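Local coordinates for adherence and virulence protein A (Streptococcus pneumoniae, PDB 6PON), which binds fibronectin and probably contributes to pneumococcal adherence and virulence, at residues B[33-38]-B[127-132]; B[50-55]-B[141-146]. All coordinates share one frame; numbering follows the deposited sequence.

How the contacts relate
Contacts 1 and 2 lie side by side, their centres about 7 Å apart, where the antiparallel sheet of strands 23-28, 34-41, 44-51 and 58-61 meets the one running from 87-93 to 139-142. Along the chain the segments alternate: 33-38, 50-55, 127-132, 141-146. Contact 1 joins strand 34-41 and the residue before it to strand 128-133; contact 2 joins the chain just beyond strands 44-51 and 139-142. Backbone bonds run on past the strand ends within each sheet, Q33 with A52 and I129 with I143, while K144 NZ bonds to S127 O. The two contacts therefore form one continuous join within the NFACT family region of the fibronectin-binding protein.

Contact 1: B[33-38]-B[127-132]; sequences QELVLQ and SNILLV
I129 overlaps L35 and the backbone carbonyl of Q33, using a different branch for each. Its CG2 methyl meets L35 CD2 at 4.1 Å, the two apolar side chains slanting across each other. Its longer arm, with CG1 beside the backbone N and anti to the carbonyl carbon (chi1 -61°), carries CD1 to within 4.0 Å of Q33 O, a van der Waals approach to an oxygen that already receives the backbone N of A52. L35 holds CG anti to its own N (chi1 172°), which brings CD2 against the I129 methyl. The backbones stay well apart, at 7.7 Å from Q33 CA to N128 CA, too far for strand pairing, so the join rests on side chains: I129 against L35 and against the Q33 carbonyl. Just before I129, the N128 amide folds back on the chain: OD1 takes I129 N at 2.9 Å through an in-plane lone pair, though the bond is bent (141° at the hydrogen), and ND2 donates to K144 O. Both polar ends of this buried amide are thereby satisfied. I129 also lies against L50 of strand 44-51 and L35 against I27 of strand 23-28, placing the contact between two antiparallel sheets packed on one another.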
loop_
_atom_site.group_PDB
_atom_site.type_symbol
_atom_site.label_atom_id
_atom_site.label_comp_id
_atom_site.label_asym_id
_atom_site.label_seq_id
_atom_site.Cartn_x
_atom_site.Cartn_y
_atom_site.Cartn_z
ATOM N N GLN B 33 -34.668 -8.294 -27.415
ATOM C CA GLN B 33 -33.648 -8.939 -26.603
ATOM C C GLN B 33 -33.789 -8.588 -25.131
ATOM O O GLN B 33 -32.802 -8.573 -24.391
ATOM C CB GLN B 33 -32.255 -8.574 -27.094
ATOM C CG GLN B 33 -32.136 -8.444 -28.604
ATOM C CD GLN B 33 -30.878 -7.692 -28.979
ATOM O OE1 GLN B 33 -29.781 -8.268 -28.979
ATOM N NE2 GLN B 33 -31.016 -6.386 -29.264
ATOM N N GLU B 34 -35.001 -8.293 -24.689
ATOM C CA GLU B 34 -35.213 -7.941 -23.299
ATOM C C GLU B 34 -36.339 -8.775 -22.715
ATOM O O GLU B 34 -37.359 -9.010 -23.365
ATOM C CB GLU B 34 -35.507 -6.445 -23.159
ATOM C CG GLU B 34 -34.469 -5.580 -23.841
ATOM C CD GLU B 34 -34.313 -4.226 -23.194
ATOM O OE1 GLU B 34 -33.235 -3.621 -23.377
ATOM O OE2 GLU B 34 -35.244 -3.766 -22.497
ATOM N N LEU B 35 -36.145 -9.222 -21.483
ATOM C CA LEU B 35 -37.104 -10.049 -20.768
ATOM C C LEU B 35 -37.421 -9.371 -19.444
ATOM O O LEU B 35 -36.502 -8.975 -18.720
ATOM C CB LEU B 35 -36.534 -11.462 -20.536
ATOM C CG LEU B 35 -37.326 -12.414 -19.644
ATOM C CD1 LEU B 35 -38.620 -12.849 -20.350
ATOM C CD2 LEU B 35 -36.483 -13.613 -19.197
ATOM N N VAL B 36 -38.709 -9.251 -19.123
ATOM C CA VAL B 36 -39.175 -8.643 -17.882
ATOM C C VAL B 36 -40.051 -9.638 -17.128
ATOM O O VAL B 36 -41.009 -10.177 -17.687
ATOM C CB VAL B 36 -39.940 -7.335 -18.143
ATOM C CG1 VAL B 36 -40.480 -6.760 -16.837
ATOM C CG2 VAL B 36 -39.030 -6.334 -18.808
ATOM N N LEU B 37 -39.729 -9.865 -15.860
ATOM C CA LEU B 37 -40.485 -10.745 -14.982
ATOM C C LEU B 37 -41.139 -9.920 -13.880
ATOM O O LEU B 37 -40.456 -9.151 -13.193
ATOM C CB LEU B 37 -39.580 -11.805 -14.338
ATOM C CG LEU B 37 -38.598 -12.595 -15.194
ATOM C CD1 LEU B 37 -37.916 -13.660 -14.360
ATOM C CD2 LEU B 37 -39.325 -13.241 -16.368
ATOM N N GLN B 38 -42.446 -10.084 -13.693
ATOM C CA GLN B 38 -43.095 -9.604 -12.482
ATOM C C GLN B 38 -42.966 -10.690 -11.423
ATOM O O GLN B 38 -43.373 -11.838 -11.652
ATOM C CB GLN B 38 -44.560 -9.251 -12.729
ATOM C CG GLN B 38 -45.140 -8.284 -11.703
ATOM C CD GLN B 38 -46.636 -8.487 -11.501
ATOM O OE1 GLN B 38 -47.072 -8.953 -10.440
ATOM N NE2 GLN B 38 -47.432 -8.142 -12.522
ATOM N N SER B 127 -24.176 -11.169 -25.991
ATOM C CA SER B 127 -25.117 -11.255 -24.883
ATOM C C SER B 127 -26.317 -12.086 -25.295
ATOM O O SER B 127 -26.708 -12.102 -26.467
ATOM C CB SER B 127 -25.579 -9.870 -24.445
ATOM O OG SER B 127 -24.472 -9.068 -24.083
ATOM N N ASN B 128 -26.875 -12.810 -24.322
ATOM C CA ASN B 128 -27.981 -13.716 -24.587
ATOM C C ASN B 128 -28.684 -14.080 -23.283
ATOM O O ASN B 128 -28.147 -13.898 -22.186
ATOM C CB ASN B 128 -27.501 -14.974 -25.314
ATOM C CG ASN B 128 -28.484 -15.443 -26.371
ATOM O OD1 ASN B 128 -29.705 -15.326 -26.213
ATOM N ND2 ASN B 128 -27.953 -15.957 -27.468
ATOM N N ILE B 129 -29.913 -14.581 -23.427
ATOM C CA ILE B 129 -30.759 -14.984 -22.311
ATOM C C ILE B 129 -31.294 -16.366 -22.641
ATOM O O ILE B 129 -31.845 -16.578 -23.728
ATOM C CB ILE B 129 -31.915 -13.993 -22.062
ATOM C CG1 ILE B 129 -31.379 -12.598 -21.717
ATOM C CG2 ILE B 129 -32.830 -14.485 -20.944
ATOM C CD1 ILE B 129 -32.478 -11.516 -21.656
ATOM N N LEU B 130 -31.103 -17.308 -21.720
ATOM C CA LEU B 130 -31.332 -18.715 -21.987
ATOM C C LEU B 130 -32.065 -19.329 -20.810
ATOM O O LEU B 130 -31.810 -18.973 -19.654
ATOM C CB LEU B 130 -30.007 -19.471 -22.232
ATOM C CG LEU B 130 -28.956 -18.819 -23.158
ATOM C CD1 LEU B 130 -27.951 -17.922 -22.383
ATOM C CD2 LEU B 130 -28.223 -19.844 -24.026
ATOM N N LEU B 131 -32.988 -20.232 -21.113
ATOM C CA LEU B 131 -33.640 -21.078 -20.125
ATOM C C LEU B 131 -33.155 -22.505 -20.354
ATOM O O LEU B 131 -33.196 -23.010 -21.477
ATOM C CB LEU B 131 -35.166 -20.999 -20.243
ATOM C CG LEU B 131 -35.923 -21.752 -19.141
ATOM C CD1 LEU B 131 -35.823 -21.048 -17.762
ATOM C CD2 LEU B 131 -37.362 -22.003 -19.536
ATOM N N VAL B 132 -32.650 -23.136 -19.310
ATOM C CA VAL B 132 -32.001 -24.429 -19.446
ATOM C C VAL B 132 -32.667 -25.383 -18.479
ATOM O O VAL B 132 -32.863 -25.039 -17.308
ATOM C CB VAL B 132 -30.491 -24.336 -19.170
ATOM C CG1 VAL B 132 -29.866 -25.713 -19.191
ATOM C CG2 VAL B 132 -29.845 -23.440 -20.186
#

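Contact 2: B[50-55]-B[141-146]; sequences LSAHPV and EVIKHV
A52, K144 and I143 join the loops that leave two antiparallel sheets, just past strands 44-51 and 139-142. A52, the most deeply engaged of the three, directs its methyl at the other segment, where CB meets I143 CG2 at 4.1 Å. The I143 branch that touches it lies between the residue's own backbone N and carbonyl carbon, placing the CG2 methyl where it meets A52, while the isoleucine also leans on F75 of helix 74-83. K144 passes beside the same alanine: its CE comes 4.4 Å from A52 CB. A bend at chi3 (-77°) swings CE toward the alanine, and NZ follows to 3.8 Å from A52 O, too far for a hydrogen bond; its firm partner is S127 O, so the lysine ties its loop to the residue just before strand 128-133 while its CE methylene lies beside A52. On the alanine side, S51 OG accepts H53 N in an ST turn at the exit from the strand. Across the junction, the E141 carboxylate oxygen OE2 is gripped twice: its syn lone pair receives H145 NE2 at 2.6 Å, close to the imidazole plane, and its anti lone pair receives V142 N, also at 2.6 Å from OE2.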
loop_
_atom_site.group_PDB
_atom_site.type_symbol
_atom_site.label_atom_id
_atom_site.label_comp_id
_atom_site.label_asym_id
_atom_site.label_seq_id
_atom_site.Cartn_x
_atom_site.Cartn_y
_atom_site.Cartn_z
ATOM N N LEU B 50 -34.108 -8.266 -17.595
ATOM C CA LEU B 50 -32.905 -8.861 -18.157
ATOM C C LEU B 50 -32.794 -8.417 -19.605
ATOM O O LEU B 50 -33.743 -8.552 -20.383
ATOM C CB LEU B 50 -32.936 -10.384 -18.072
ATOM C CG LEU B 50 -33.120 -11.043 -16.711
ATOM C CD1 LEU B 50 -34.588 -11.028 -16.298
ATOM C CD2 LEU B 50 -32.584 -12.464 -16.791
ATOM N N SER B 51 -31.647 -7.880 -19.969
ATOM C CA SER B 51 -31.498 -7.302 -21.289
ATOM C C SER B 51 -30.288 -7.925 -21.962
ATOM O O SER B 51 -29.183 -7.908 -21.408
ATOM C CB SER B 51 -31.374 -5.775 -21.199
ATOM O OG SER B 51 -31.071 -5.229 -22.459
ATOM N N ALA B 52 -30.507 -8.493 -23.144
ATOM C CA ALA B 52 -29.436 -8.995 -23.983
ATOM C C ALA B 52 -29.039 -7.986 -25.049
ATOM O O ALA B 52 -28.320 -8.335 -25.991
ATOM C CB ALA B 52 -29.852 -10.325 -24.618
ATOM N N HIS B 53 -29.494 -6.748 -24.918
ATOM C CA HIS B 53 -29.132 -5.701 -25.857
ATOM C C HIS B 53 -27.610 -5.589 -25.975
ATOM O O HIS B 53 -26.914 -5.539 -24.947
ATOM C CB HIS B 53 -29.723 -4.367 -25.405
ATOM C CG HIS B 53 -29.533 -3.254 -26.390
ATOM N ND1 HIS B 53 -28.389 -2.479 -26.434
ATOM C CD2 HIS B 53 -30.346 -2.780 -27.362
ATOM C CE1 HIS B 53 -28.510 -1.572 -27.386
ATOM N NE2 HIS B 53 -29.690 -1.731 -27.961
ATOM N N PRO B 54 -27.067 -5.511 -27.197
ATOM C CA PRO B 54 -25.604 -5.533 -27.375
ATOM C C PRO B 54 -24.852 -4.421 -26.652
ATOM O O PRO B 54 -23.654 -4.581 -26.403
ATOM C CB PRO B 54 -25.439 -5.414 -28.898
ATOM C CG PRO B 54 -26.714 -4.778 -29.377
ATOM C CD PRO B 54 -27.777 -5.344 -28.477
ATOM N N VAL B 55 -25.502 -3.315 -26.300
ATOM C CA VAL B 55 -24.872 -2.210 -25.582
ATOM C C VAL B 55 -25.385 -2.107 -24.150
ATOM O O VAL B 55 -24.607 -1.921 -23.210
ATOM C CB VAL B 55 -25.090 -0.877 -26.327
ATOM C CG1 VAL B 55 -24.349 0.251 -25.629
ATOM C CG2 VAL B 55 -24.655 -1.011 -27.753
ATOM N N GLU B 141 -35.080 -22.863 -24.362
ATOM C CA GLU B 141 -35.339 -21.742 -25.264
ATOM C C GLU B 141 -34.303 -20.653 -24.975
ATOM O O GLU B 141 -33.649 -20.657 -23.928
ATOM C CB GLU B 141 -36.787 -21.241 -25.106
ATOM C CG GLU B 141 -37.334 -20.250 -26.123
ATOM C CD GLU B 141 -36.923 -20.465 -27.582
ATOM O OE1 GLU B 141 -37.791 -20.796 -28.418
ATOM O OE2 GLU B 141 -35.743 -20.228 -27.923
ATOM N N VAL B 142 -34.126 -19.745 -25.927
ATOM C CA VAL B 142 -33.003 -18.824 -25.858
ATOM C C VAL B 142 -33.322 -17.615 -26.722
ATOM O O VAL B 142 -33.756 -17.754 -27.872
ATOM C CB VAL B 142 -31.688 -19.500 -26.290
ATOM C CG1 VAL B 142 -31.876 -20.262 -27.596
ATOM C CG2 VAL B 142 -30.591 -18.467 -26.455
ATOM N N ILE B 143 -33.103 -16.418 -26.173
ATOM C CA ILE B 143 -33.699 -15.239 -26.775
ATOM C C ILE B 143 -33.031 -14.862 -28.086
ATOM O O ILE B 143 -33.666 -14.220 -28.927
ATOM C CB ILE B 143 -33.690 -14.081 -25.768
ATOM C CG1 ILE B 143 -34.891 -13.167 -26.020
ATOM C CG2 ILE B 143 -32.358 -13.322 -25.818
ATOM C CD1 ILE B 143 -35.064 -12.120 -24.953
ATOM N N LYS B 144 -31.780 -15.260 -28.308
ATOM C CA LYS B 144 -31.115 -15.037 -29.591
ATOM C C LYS B 144 -30.601 -16.375 -30.106
ATOM O O LYS B 144 -29.547 -16.846 -29.667
ATOM C CB LYS B 144 -29.979 -14.034 -29.466
ATOM C CG LYS B 144 -30.363 -12.642 -29.925
ATOM C CD LYS B 144 -29.138 -11.739 -30.057
ATOM C CE LYS B 144 -28.661 -11.254 -28.712
ATOM N NZ LYS B 144 -27.259 -10.738 -28.768
ATOM N N HIS B 145 -31.331 -16.983 -31.042
ATOM C CA HIS B 145 -30.879 -18.247 -31.610
ATOM C C HIS B 145 -29.600 -18.041 -32.411
ATOM O O HIS B 145 -29.447 -17.047 -33.124
ATOM C CB HIS B 145 -31.964 -18.858 -32.492
ATOM C CG HIS B 145 -33.159 -19.338 -31.732
ATOM N ND1 HIS B 145 -34.085 -20.209 -32.268
ATOM C CD2 HIS B 145 -33.583 -19.066 -30.475
ATOM C CE1 HIS B 145 -35.021 -20.462 -31.371
ATOM N NE2 HIS B 145 -34.745 -19.778 -30.275
ATOM N N VAL B 146 -28.650 -18.961 -32.256
ATOM C CA VAL B 146 -27.404 -18.940 -33.023
ATOM C C VAL B 146 -27.169 -20.355 -33.521
ATOM O O VAL B 146 -26.918 -21.263 -32.721
ATOM C CB VAL B 146 -26.197 -18.447 -32.209
ATOM C CG1 VAL B 146 -25.080 -17.972 -33.158
ATOM C CG2 VAL B 146 -26.590 -17.339 -31.229
#